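Local coordinates for protein putative phosphosugar isomerase (Clostridium difficile, PDB 3G68) that probably binds phosphorylated sugars and may isomerise them, as expected of a protein built from two SIS domains, at residues T44-H47 with S48-V52; L9-P12 with V13-E17; T239-E242 with F243-I247; E176-K179 with I180-A183; S334-K337 with D338-F341. All coordinates share one frame; numbering follows the deposited sequence. Where two conformers were deposited one is given.

Contact 1 of 5, residues T44-H47 with S48-V52; sequences TSYH and SGVQV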
loop_
_atom_site.group_PDB
_atom_site.type_symbol
_atom_site.label_atom_id
_atom_site.label_comp_id
_atom_site.label_asym_id
_atom_site.label_seq_id
_atom_site.Cartn_x
_atom_site.Cartn_y
_atom_site.Cartn_z
ATOM N N THR B 44 -2.417 35.385 46.369
ATOM C CA THR B 44 -2.578 34.360 45.326
ATOM C C THR B 44 -2.859 32.957 45.870
ATOM O O THR B 44 -3.609 32.183 45.247
ATOM C CB THR B 44 -1.343 34.409 44.385
ATOM O OG1 THR B 44 -1.282 35.728 43.814
ATOM C CG2 THR B 44 -1.397 33.358 43.272
ATOM N N SER B 45 -2.279 32.628 47.029
ATOM C CA SER B 45 -2.541 31.339 47.682
ATOM C C SER B 45 -3.999 31.310 48.143
ATOM O O SER B 45 -4.717 30.331 47.880
ATOM C CB SER B 45 -1.570 31.086 48.823
ATOM O OG SER B 45 -0.279 30.889 48.288
ATOM N N TYR B 46 -4.468 32.406 48.749
ATOM C CA TYR B 46 -5.886 32.526 49.102
ATOM C C TYR B 46 -6.749 32.308 47.876
ATOM O O TYR B 46 -7.706 31.539 47.931
ATOM C CB TYR B 46 -6.242 33.876 49.746
ATOM C CG TYR B 46 -7.715 33.981 50.112
ATOM C CD1 TYR B 46 -8.271 33.148 51.066
ATOM C CD2 TYR B 46 -8.542 34.914 49.494
ATOM C CE1 TYR B 46 -9.625 33.218 51.384
ATOM C CE2 TYR B 46 -9.880 35.002 49.817
ATOM C CZ TYR B 46 -10.413 34.163 50.742
ATOM O OH TYR B 46 -11.740 34.276 51.033
ATOM N N HIS B 47 -6.398 32.944 46.759
ATOM C CA HIS B 47 -7.209 32.839 45.536
ATOM C C HIS B 47 -7.298 31.423 44.996
ATOM O O HIS B 47 -8.307 31.058 44.415
ATOM C CB HIS B 47 -6.735 33.795 44.424
ATOM C CG HIS B 47 -6.761 35.254 44.816
ATOM N ND1 HIS B 47 -5.841 36.171 44.345
ATOM C CD2 HIS B 47 -7.543 35.928 45.693
ATOM C CE1 HIS B 47 -6.096 37.361 44.875
ATOM N NE2 HIS B 47 -7.121 37.241 45.703
ATOM N N SER B 48 -6.224 30.652 45.143
ATOM C CA SER B 48 -6.242 29.254 44.693
ATOM C C SER B 48 -7.342 28.510 45.459
ATOM O O SER B 48 -8.110 27.770 44.857
ATOM C CB SER B 48 -4.864 28.581 44.812
ATOM O OG SER B 48 -4.514 28.326 46.164
ATOM N N GLY B 49 -7.445 28.759 46.773
ATOM C CA GLY B 49 -8.516 28.197 47.599
ATOM C C GLY B 49 -9.908 28.690 47.215
ATOM O O GLY B 49 -10.857 27.902 47.097
ATOM N N VAL B 50 -10.040 29.984 46.976
ATOM C CA VAL B 50 -11.318 30.535 46.548
ATOM C C VAL B 50 -11.779 29.854 45.256
ATOM O O VAL B 50 -12.937 29.478 45.104
ATOM C CB VAL B 50 -11.225 32.062 46.291
ATOM C CG1 VAL B 50 -12.536 32.605 45.757
ATOM C CG2 VAL B 50 -10.802 32.823 47.531
ATOM N N GLN B 51 -10.852 29.693 44.317
ATOM C CA GLN B 51 -11.197 29.147 43.025
ATOM C C GLN B 51 -11.582 27.683 43.043
ATOM O O GLN B 51 -12.562 27.323 42.393
ATOM C CB GLN B 51 -10.050 29.348 42.013
ATOM C CG GLN B 51 -10.340 28.808 40.613
ATOM C CD GLN B 51 -11.573 29.415 40.005
ATOM O OE1 GLN B 51 -11.813 30.645 40.114
ATOM N NE2 GLN B 51 -12.360 28.588 39.339
ATOM N N VAL B 52 -10.831 26.863 43.775
ATOM C CA VAL B 52 -11.023 25.402 43.774
ATOM C C VAL B 52 -12.020 24.893 44.832
ATOM O O VAL B 52 -12.608 23.831 44.659
ATOM C CB VAL B 52 -9.663 24.693 43.916
ATOM C CG1 VAL B 52 -9.803 23.188 43.898
ATOM C CG2 VAL B 52 -8.754 25.177 42.758
#
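His47, Ser48 and Val50 carry this contact within helix 43-59, the helix of the beta-alpha-beta unit that joins strands 36-40 and 63-67 of the parallel sheet in the SIS domain. His47 touches the next turn close to the backbone: its CB is 3.3 Å from Ser48 N, and His47 O takes the N-H of Gln51 at 2.9 Å. Its imidazole leads away from the helix, and ND1 pairs with Glu225 of helix 220-234. On one side of the helix Val50 comes over a face of the Tyr46 ring in a CH-pi contact, its CG2 3.6 Å from the ring centroid and 25° off the ring normal. The methyl sits toward the rim, where Tyr46 CE2 and Val50 CG2 are 3.3 Å apart, a tight approach. With CG opposite the backbone N (chi1 -180°), Tyr46 reaches forward along the helix to Val50; its ring is also stacked with that of Tyr68. On another side Ser48 OG turns back and donates to Ser45 O over 2.6 Å, on a lone pair in the carbonyl plane. Thr44 N and Ser45 OG both bind a citrate, probably from the crystallisation liquor, which may mark the sugar-phosphate pocket of the domain. One turn on from Tyr46, Val50 N donates to Tyr46 O at 3.0 Å.

Contact 2 of 5, residues L9-P12 with V13-E17; sequences LETP and VRMRE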
loop_
_atom_site.group_PDB
_atom_site.type_symbol
_atom_site.label_atom_id
_atom_site.label_comp_id
_atom_site.label_asym_id
_atom_site.label_seq_id
_atom_site.Cartn_x
_atom_site.Cartn_y
_atom_site.Cartn_z
ATOM N N LEU B 9 4.459 29.902 29.836
ATOM C CA LEU B 9 4.718 28.877 28.819
ATOM C C LEU B 9 5.217 27.525 29.388
ATOM O O LEU B 9 4.920 26.474 28.790
ATOM C CB LEU B 9 5.647 29.420 27.725
ATOM C CG LEU B 9 5.011 30.529 26.882
ATOM C CD1 LEU B 9 6.020 31.122 25.903
ATOM C CD2 LEU B 9 3.794 30.058 26.126
ATOM N N GLU B 10 5.912 27.552 30.539
ATOM C CA GLU B 10 6.372 26.332 31.248
ATOM C C GLU B 10 5.226 25.566 31.937
ATOM O O GLU B 10 5.351 24.374 32.270
ATOM C CB GLU B 10 7.333 26.762 32.375
ATOM C CG GLU B 10 8.147 25.670 32.970
ATOM C CD GLU B 10 8.985 26.107 34.156
ATOM O OE1 GLU B 10 9.612 25.209 34.742
ATOM O OE2 GLU B 10 9.032 27.292 34.524
ATOM N N THR B 11 4.126 26.272 32.206
ATOM C CA THR B 11 3.032 25.759 33.014
ATOM C C THR B 11 2.428 24.404 32.543
ATOM O O THR B 11 2.369 23.479 33.349
ATOM C CB THR B 11 1.987 26.873 33.331
ATOM O OG1 THR B 11 2.680 27.972 33.947
ATOM C CG2 THR B 11 0.936 26.357 34.307
ATOM N N PRO B 12 2.024 24.253 31.258
ATOM C CA PRO B 12 1.540 22.916 30.873
ATOM C C PRO B 12 2.508 21.726 31.162
ATOM O O PRO B 12 2.052 20.700 31.683
ATOM C CB PRO B 12 1.221 23.076 29.379
ATOM C CG PRO B 12 0.880 24.547 29.262
ATOM C CD PRO B 12 1.920 25.195 30.134
ATOM N N VAL B 13 3.808 21.888 30.932
ATOM C CA VAL B 13 4.789 20.784 31.170
ATOM C C VAL B 13 4.804 20.408 32.669
ATOM O O VAL B 13 4.722 19.244 33.047
ATOM C CB VAL B 13 6.226 21.166 30.653
ATOM C CG1 VAL B 13 7.252 20.084 30.975
ATOM C CG2 VAL B 13 6.194 21.434 29.166
ATOM N N ARG B 14 4.834 21.413 33.523
ATOM C CA ARG B 14 4.834 21.199 34.980
ATOM C C ARG B 14 3.542 20.565 35.448
ATOM O O ARG B 14 3.563 19.664 36.294
ATOM C CB ARG B 14 5.105 22.498 35.763
ATOM C CG ARG B 14 6.556 22.991 35.721
ATOM C CD ARG B 14 7.546 21.978 36.292
ATOM N NE ARG B 14 8.901 22.515 36.325
ATOM C CZ ARG B 14 9.978 21.870 36.775
ATOM N NH1 ARG B 14 9.899 20.625 37.243
ATOM N NH2 ARG B 14 11.158 22.482 36.742
HETATM N N MSE B 15 2.407 20.994 34.888
HETATM C CA MSE B 15 1.097 20.458 35.294
HETATM C C MSE B 15 0.988 18.960 34.986
HETATM O O MSE B 15 0.529 18.171 35.825
HETATM C CB MSE B 15 -0.039 21.249 34.650
HETATM C CG MSE B 15 -0.158 22.682 35.180
HETATM SE SE MSE B 15 -1.747 23.591 34.495
HETATM C CE MSE B 15 -3.106 22.418 35.417
ATOM N N ARG B 16 1.450 18.578 33.817
ATOM C CA ARG B 16 1.459 17.166 33.402
ATOM C C ARG B 16 2.355 16.311 34.305
ATOM O O ARG B 16 1.999 15.162 34.599
ATOM C CB ARG B 16 1.905 17.030 31.973
ATOM C CG ARG B 16 0.892 17.556 31.017
ATOM C CD ARG B 16 1.488 17.690 29.694
ATOM N NE ARG B 16 0.538 18.339 28.826
ATOM C CZ ARG B 16 0.856 19.107 27.800
ATOM N NH1 ARG B 16 2.125 19.348 27.502
ATOM N NH2 ARG B 16 -0.114 19.640 27.090
ATOM N N GLU B 17 3.487 16.864 34.752
ATOM C CA GLU B 17 4.382 16.181 35.690
ATOM C C GLU B 17 3.737 15.943 37.053
ATOM O O GLU B 17 3.886 14.861 37.677
ATOM C CB GLU B 17 5.669 16.956 35.911
ATOM C CG GLU B 17 6.563 16.974 34.687
ATOM C CD GLU B 17 7.753 17.897 34.838
ATOM O OE1 GLU B 17 7.805 18.633 35.849
ATOM O OE2 GLU B 17 8.604 17.905 33.914
#
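Glu10 and Arg14 lie one turn apart on helix 4-20 and form an i to i+4 salt bridge, continued by Glu17 into a three-residue network. Arg14 was modelled in two conformers; the network holds for the one described and is not certain for the other. The carboxylate and guanidinium planes are inclined by 51°. Arg14 NE donates to Glu10 OE1 over 3.2 Å, the oxygen at the guanidinium edge and in its plane, the N-H above the carboxylate. Arg14 is folded at chi2 (-60°), which brings NE back over the preceding turn. Its NH1 gives a bent bond to the syn lone pair of Glu17 OE1, an oxygen tilted out of the guanidinium plane. The other oxygen of Glu10 is held by Lys145 of helix 145-165. On another side of the helix, Pro12 CB sits 4.1 Å above the plane of the Arg16 guanidinium, offset toward its rim. Pro12 has no N-H for the turn before, and the helix kinks there. Thr11 and selenomethionine Met15 face helix 145-165. The side chains of Thr11 and Met15 cross at a slant; in the Met15 conformer described, one of two, Thr11 CG2 is 3.9 Å from Met15 SE.

Contact 3 of 5, residues T239-E242 with F243-I247; sequences TGYE and FEEFI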
loop_
_atom_site.group_PDB
_atom_site.type_symbol
_atom_site.label_atom_id
_atom_site.label_comp_id
_atom_site.label_asym_id
_atom_site.label_seq_id
_atom_site.Cartn_x
_atom_site.Cartn_y
_atom_site.Cartn_z
ATOM N N THR B 239 -9.708 46.148 40.594
ATOM C CA THR B 239 -10.554 45.338 41.457
ATOM C C THR B 239 -11.358 44.358 40.618
ATOM O O THR B 239 -11.789 44.683 39.515
ATOM C CB THR B 239 -11.473 46.233 42.283
ATOM O OG1 THR B 239 -10.656 47.176 42.995
ATOM C CG2 THR B 239 -12.261 45.402 43.293
ATOM N N GLY B 240 -11.556 43.146 41.147
ATOM C CA GLY B 240 -12.344 42.091 40.478
ATOM C C GLY B 240 -13.666 41.912 41.187
ATOM O O GLY B 240 -13.733 42.055 42.418
ATOM N N TYR B 241 -14.719 41.610 40.426
ATOM C CA TYR B 241 -16.075 41.454 40.970
ATOM C C TYR B 241 -16.813 40.311 40.308
ATOM O O TYR B 241 -16.652 40.078 39.103
ATOM C CB TYR B 241 -16.923 42.695 40.628
ATOM C CG TYR B 241 -16.352 43.997 41.133
ATOM C CD1 TYR B 241 -15.424 44.705 40.367
ATOM C CD2 TYR B 241 -16.704 44.505 42.358
ATOM C CE1 TYR B 241 -14.885 45.898 40.804
ATOM C CE2 TYR B 241 -16.150 45.720 42.825
ATOM C CZ TYR B 241 -15.230 46.397 42.029
ATOM O OH TYR B 241 -14.682 47.565 42.451
ATOM N N GLU B 242 -17.641 39.605 41.084
ATOM C CA GLU B 242 -18.593 38.653 40.480
ATOM C C GLU B 242 -19.707 39.529 39.828
ATOM O O GLU B 242 -19.957 40.665 40.256
ATOM C CB GLU B 242 -19.084 37.631 41.526
ATOM C CG GLU B 242 -20.166 36.608 41.061
ATOM C CD GLU B 242 -21.573 37.172 41.080
ATOM O OE1 GLU B 242 -21.837 38.064 41.902
ATOM O OE2 GLU B 242 -22.417 36.755 40.262
ATOM N N PHE B 243 -20.366 39.001 38.795
ATOM C CA PHE B 243 -21.367 39.722 37.997
ATOM C C PHE B 243 -22.490 40.377 38.806
ATOM O O PHE B 243 -22.756 41.578 38.675
ATOM C CB PHE B 243 -21.979 38.749 36.966
ATOM C CG PHE B 243 -22.782 39.405 35.902
ATOM C CD1 PHE B 243 -24.132 39.653 36.089
ATOM C CD2 PHE B 243 -22.203 39.773 34.702
ATOM C CE1 PHE B 243 -24.892 40.277 35.094
ATOM C CE2 PHE B 243 -22.971 40.383 33.697
ATOM C CZ PHE B 243 -24.316 40.634 33.911
ATOM N N GLU B 244 -23.150 39.573 39.627
ATOM C CA GLU B 244 -24.215 40.087 40.494
ATOM C C GLU B 244 -23.761 41.177 41.454
ATOM O O GLU B 244 -24.470 42.176 41.592
ATOM C CB GLU B 244 -24.924 38.982 41.266
ATOM C CG GLU B 244 -26.227 38.546 40.644
ATOM C CD GLU B 244 -27.290 39.597 40.720
ATOM O OE1 GLU B 244 -28.093 39.648 39.782
ATOM O OE2 GLU B 244 -27.324 40.395 41.682
ATOM N N GLU B 245 -22.615 40.984 42.109
ATOM C CA GLU B 245 -22.125 41.983 43.059
ATOM C C GLU B 245 -21.788 43.303 42.374
ATOM O O GLU B 245 -22.003 44.372 42.955
ATOM C CB GLU B 245 -20.952 41.496 43.919
ATOM C CG GLU B 245 -19.660 41.219 43.190
ATOM C CD GLU B 245 -18.409 41.304 44.056
ATOM O OE1 GLU B 245 -18.239 42.313 44.787
ATOM O OE2 GLU B 245 -17.567 40.385 43.934
ATOM N N PHE B 246 -21.314 43.247 41.129
ATOM C CA PHE B 246 -21.041 44.475 40.386
ATOM C C PHE B 246 -22.338 45.288 40.229
ATOM O O PHE B 246 -22.340 46.503 40.312
ATOM C CB PHE B 246 -20.443 44.163 39.021
ATOM C CG PHE B 246 -20.114 45.375 38.221
ATOM C CD1 PHE B 246 -21.065 45.954 37.387
ATOM C CD2 PHE B 246 -18.834 45.936 38.285
ATOM C CE1 PHE B 246 -20.748 47.057 36.635
ATOM C CE2 PHE B 246 -18.496 47.057 37.545
ATOM C CZ PHE B 246 -19.446 47.620 36.700
ATOM N N ILE B 247 -23.442 44.600 40.017
ATOM C CA ILE B 247 -24.746 45.262 39.876
ATOM C C ILE B 247 -25.127 45.988 41.165
ATOM O O ILE B 247 -25.767 47.026 41.119
ATOM C CB ILE B 247 -25.868 44.246 39.462
ATOM C CG1 ILE B 247 -25.523 43.606 38.117
ATOM C CG2 ILE B 247 -27.232 44.928 39.349
ATOM C CD1 ILE B 247 -26.446 42.455 37.730
HETATM O O HOH W 1 -15.247 40.804 45.186
#
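Chi1 of 66° sets Glu245 CG between its own backbone N and carbonyl carbon, and the extended chain beyond carries the carboxylate back to the end of strand 238-242; there OE2 accepts from Glu242 N over 3.0 Å, the N-H lying above the carboxylate plane. Glu242 answers in the other direction. Its chain folds at chi2 (-81°) and lays the carboxylate across the first turn of helix 243-250, where Glu242 OE1 takes the N-H of Glu245 at 3.0 Å and OE2 takes that of Glu244. Both bonds meet the carboxylate out of its plane, that to OE1 on the syn side. The first helical backbone bond, Phe246 N to Glu242 O, completes the grip. The N-H donors would probably offset the nearby carboxylates of Glu244 and Glu245. Tyr241 points toward the helix, with Glu245 OE1 at the edge of its ring, 3.6 Å from Tyr241 CD2. On its other flank, Phe246 directs a ring edge to the Tyr241 face, centroids 5.9 Å apart and planes at 78°, a T-shaped pair. Phe246 also packs on Met274 of helix 271-279 and Ile214 of the neighbouring strand. Water 1 donates to Glu245 OE2 at 2.7 Å. The reciprocal side-chain to backbone bonds of Glu242 and Glu245 make a capping box, Glu242 being the N-cap where an edge strand of the second parallel sheet passes directly into a helix.

Contact 4 of 5, residues E176-K179 with I180-A183; sequences EINK and ILDA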
loop_
_atom_site.group_PDB
_atom_site.type_symbol
_atom_site.label_atom_id
_atom_site.label_comp_id
_atom_site.label_asym_id
_atom_site.label_seq_id
_atom_site.Cartn_x
_atom_site.Cartn_y
_atom_site.Cartn_z
ATOM N N GLU B 176 -11.733 12.179 34.845
ATOM C CA GLU B 176 -11.495 13.549 35.331
ATOM C C GLU B 176 -10.057 14.000 35.062
ATOM O O GLU B 176 -9.844 15.143 34.637
ATOM C CB GLU B 176 -11.880 13.705 36.793
ATOM C CG GLU B 176 -13.372 13.507 37.049
ATOM C CD GLU B 176 -14.289 14.333 36.151
ATOM O OE1 GLU B 176 -14.109 15.560 36.056
ATOM O OE2 GLU B 176 -15.225 13.761 35.562
ATOM N N ILE B 177 -9.083 13.114 35.264
ATOM C CA ILE B 177 -7.700 13.469 34.891
ATOM C C ILE B 177 -7.625 13.829 33.404
ATOM O O ILE B 177 -6.986 14.804 33.040
ATOM C CB ILE B 177 -6.713 12.347 35.178
ATOM C CG1 ILE B 177 -6.601 12.109 36.694
ATOM C CG2 ILE B 177 -5.352 12.670 34.556
ATOM C CD1 ILE B 177 -6.223 13.304 37.507
ATOM N N ASN B 178 -8.292 13.051 32.563
ATOM C CA ASN B 178 -8.290 13.310 31.119
ATOM C C ASN B 178 -8.994 14.631 30.725
ATOM O O ASN B 178 -8.532 15.301 29.815
ATOM C CB ASN B 178 -8.746 12.080 30.348
ATOM C CG ASN B 178 -7.602 11.060 30.196
ATOM O OD1 ASN B 178 -6.660 11.283 29.422
ATOM N ND2 ASN B 178 -7.650 9.988 30.963
ATOM N N LYS B 179 -10.057 15.012 31.439
ATOM C CA LYS B 179 -10.700 16.336 31.221
ATOM C C LYS B 179 -9.751 17.492 31.584
ATOM O O LYS B 179 -9.642 18.488 30.865
ATOM C CB LYS B 179 -11.992 16.457 32.040
ATOM C CG LYS B 179 -13.062 15.544 31.600
ATOM C CD LYS B 179 -14.302 15.811 32.477
ATOM C CE LYS B 179 -15.457 14.979 32.052
ATOM N NZ LYS B 179 -16.472 15.041 33.095
ATOM N N ILE B 180 -9.055 17.356 32.708
ATOM C CA ILE B 180 -8.062 18.339 33.148
ATOM C C ILE B 180 -6.972 18.416 32.089
ATOM O O ILE B 180 -6.558 19.501 31.702
ATOM C CB ILE B 180 -7.459 17.963 34.527
ATOM C CG1 ILE B 180 -8.519 18.084 35.628
ATOM C CG2 ILE B 180 -6.272 18.815 34.872
ATOM C CD1 ILE B 180 -8.089 17.446 36.983
ATOM N N LEU B 181 -6.531 17.268 31.582
ATOM C CA LEU B 181 -5.503 17.255 30.519
ATOM C C LEU B 181 -6.005 17.946 29.245
ATOM O O LEU B 181 -5.252 18.633 28.552
ATOM C CB LEU B 181 -5.029 15.820 30.235
ATOM C CG LEU B 181 -4.131 15.199 31.298
ATOM C CD1 LEU B 181 -3.881 13.697 30.983
ATOM C CD2 LEU B 181 -2.783 15.969 31.419
ATOM N N ASP B 182 -7.285 17.783 28.952
ATOM C CA ASP B 182 -7.907 18.454 27.813
ATOM C C ASP B 182 -7.864 19.993 27.997
ATOM O O ASP B 182 -7.675 20.690 27.013
ATOM C CB ASP B 182 -9.379 18.057 27.624
ATOM C CG ASP B 182 -9.596 16.669 27.033
ATOM O OD1 ASP B 182 -8.690 16.053 26.449
ATOM O OD2 ASP B 182 -10.761 16.221 27.111
ATOM N N ALA B 183 -8.002 20.508 29.226
ATOM C CA ALA B 183 -7.896 21.955 29.493
ATOM C C ALA B 183 -6.434 22.403 29.372
ATOM O O ALA B 183 -6.101 23.413 28.736
ATOM C CB ALA B 183 -8.424 22.273 30.914
#
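The carboxylate of Asp182 lies alongside the carbonyl of Asn178, its CG 3.3 Å from Asn178 O; that oxygen takes its bond from the backbone instead, Asp182 N donating to Asn178 O at 2.9 Å. The Asn178 amide meets Leu181 through OD1, which is 4.0 Å from Leu181 CD1. Both polar groups turn to the second subunit, where one arginine joins them: Arg14 of that chain forms a salt bridge with Asp182 OD1 and a hydrogen bond with Asn178 OD1. Asn178 ND2 is bonded to Asn174 O, which fixes the rotation of the amide. A third flat group, the Glu176 carboxylate, receives Lys179 NZ at OE2 over 3.0 Å, on the syn side and 20° out of plane. Lys179 reaches it with an extended chain, and the same oxygen also pairs with Lys172, while OE1 is bound by Tyr309. The apolar contact is between Ile177 and Leu181, whose side chains cross at a slant with Ile177 CG2 4.0 Å from Leu181 CD1. Leu181 CG is 3.4 Å from Ile177 O, the oxygen that Leu181 N bonds. Ile180, with CG1 opposite its carbonyl carbon (chi1 -68°), runs back along the helix, its CG1 3.4 Å from Glu176 O. Alpha-helix 170-184 is thus buried between helices 4-20 and 145-165 of its own chain and the second subunit, to which Asn178 and Asp182 give polar bonds.

Contact 5 of 5, residues S334-K337 with D338-F341; sequences SVPK and DTRF
Van der Waals contact between Thr339 and the residues before the bend is what joins 334-337 to 338-341 directly. The CG2 methyl of Thr339 lies against two side chains: Pro336 CG is 3.9 Å from Thr339 CG2, and Val335 CG1 is 4.0 Å from it. Pro336 is met at about a right angle, Val335 at a slant. The methyl stands anti to the carbonyl carbon, beside the backbone N (chi1 55° for OG1), which aims it at both. Solvent supplies a further link: Thr339 N donates to water 2 over 3.1 Å, and the water makes a weak bond to Lys337 O. Hydrogen bonding proper lies within 338-341. Asp338 OD1 accepts from Arg340 N at 3.0 Å, met on the anti side and 34° out of the carboxylate plane, and Phe341 N donates to Asp338 O over 3.2 Å. The charged contact runs from the other carboxylate oxygen, since Asp338 OD2 forms a salt bridge with Lys344 on helix 341-345; one aspartate thus bonds the backbone of the bend and a lysine of the helix that follows. Earlier in the loop, Ser334 OG is tied to Ser140 and Val335 O to Arg235. All this lies on the surface. The arrangement is an Asx turn at Asp338 combined with a type I beta turn from Asp338 to Phe341, placing Arg340 at the N-cap of helix 341-345.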
loop_
_atom_site.group_PDB
_atom_site.type_symbol
_atom_site.label_atom_id
_atom_site.label_comp_id
_atom_site.label_asym_id
_atom_site.label_seq_id
_atom_site.Cartn_x
_atom_site.Cartn_y
_atom_site.Cartn_z
ATOM N N SER B 334 8.165 41.761 36.872
ATOM C CA SER B 334 8.635 40.710 37.758
ATOM C C SER B 334 9.353 41.254 38.989
ATOM O O SER B 334 9.664 40.472 39.867
ATOM C CB SER B 334 9.558 39.738 37.016
ATOM O OG SER B 334 8.786 38.829 36.268
ATOM N N VAL B 335 9.598 42.570 39.045
ATOM C CA VAL B 335 10.280 43.217 40.196
ATOM C C VAL B 335 9.342 44.167 40.976
ATOM O O VAL B 335 8.893 45.162 40.420
ATOM C CB VAL B 335 11.503 44.020 39.729
ATOM C CG1 VAL B 335 12.205 44.709 40.943
ATOM C CG2 VAL B 335 12.476 43.108 38.943
ATOM N N PRO B 336 9.055 43.890 42.263
ATOM C CA PRO B 336 8.143 44.822 42.942
ATOM C C PRO B 336 8.642 46.264 43.059
ATOM O O PRO B 336 9.819 46.536 42.876
ATOM C CB PRO B 336 7.985 44.219 44.348
ATOM C CG PRO B 336 9.154 43.337 44.523
ATOM C CD PRO B 336 9.471 42.793 43.157
ATOM N N LYS B 337 7.695 47.167 43.277
ATOM C CA LYS B 337 7.927 48.597 43.490
ATOM C C LYS B 337 9.031 48.848 44.525
ATOM O O LYS B 337 9.936 49.635 44.287
ATOM C CB LYS B 337 6.624 49.234 43.992
ATOM C CG LYS B 337 6.691 50.753 44.303
ATOM C CD LYS B 337 5.376 51.264 44.855
ATOM C CE LYS B 337 5.463 52.710 45.310
ATOM N NZ LYS B 337 5.505 53.674 44.188
ATOM N N ASP B 338 8.921 48.169 45.667
ATOM C CA ASP B 338 9.862 48.313 46.778
ATOM C C ASP B 338 10.251 46.916 47.225
ATOM O O ASP B 338 9.484 46.229 47.910
ATOM C CB ASP B 338 9.205 49.122 47.918
ATOM C CG ASP B 338 10.203 49.510 49.025
ATOM O OD1 ASP B 338 11.285 48.878 49.120
ATOM O OD2 ASP B 338 9.908 50.444 49.814
ATOM N N THR B 339 11.453 46.480 46.842
ATOM C CA THR B 339 11.902 45.147 47.209
ATOM C C THR B 339 12.110 44.965 48.729
ATOM O O THR B 339 12.164 43.833 49.214
ATOM C CB THR B 339 13.159 44.726 46.395
ATOM O OG1 THR B 339 14.190 45.713 46.554
ATOM C CG2 THR B 339 12.771 44.611 44.896
ATOM N N ARG B 340 12.171 46.061 49.477
ATOM C CA ARG B 340 12.315 45.985 50.937
ATOM C C ARG B 340 11.080 46.388 51.731
ATOM O O ARG B 340 11.183 46.649 52.943
ATOM C CB ARG B 340 13.520 46.807 51.381
ATOM C CG ARG B 340 14.819 46.079 51.160
ATOM C CD ARG B 340 15.980 46.778 51.818
ATOM N NE ARG B 340 15.702 47.063 53.225
ATOM C CZ ARG B 340 15.378 48.259 53.717
ATOM N NH1 ARG B 340 15.257 49.340 52.944
ATOM N NH2 ARG B 340 15.154 48.364 55.011
ATOM N N PHE B 341 9.910 46.369 51.084
ATOM C CA PHE B 341 8.674 46.779 51.743
ATOM C C PHE B 341 8.360 45.922 52.966
ATOM O O PHE B 341 8.082 46.452 54.041
ATOM C CB PHE B 341 7.500 46.749 50.775
ATOM C CG PHE B 341 6.217 47.116 51.412
ATOM C CD1 PHE B 341 5.878 48.454 51.579
ATOM C CD2 PHE B 341 5.369 46.139 51.888
ATOM C CE1 PHE B 341 4.699 48.811 52.209
ATOM C CE2 PHE B 341 4.204 46.483 52.502
ATOM C CZ PHE B 341 3.870 47.829 52.659
HETATM O O HOH W 2 13.068 48.671 45.361
#

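Along the chain the order is contact 2, 1, 4, 3 and 5. Contacts 2 and 4 are close neighbours, their centres 13 Å apart on the same side of the chain's centre: helices 4-20 and 170-184 pack where Arg16 CG meets Leu181 CD2 at 4.0 Å. Contact 1, 5 Å from the chain centre, lies on a helix of the first parallel sheet's unit; contact 3 closes an edge strand of the second sheet, 17 Å away between centres. Helix 220-234 touches both. Contact 5, in the C-terminal loop, is 37 Å from contact 4 between centres. The set thus samples both SIS-like sheets, the helices at the subunit interface and the tail.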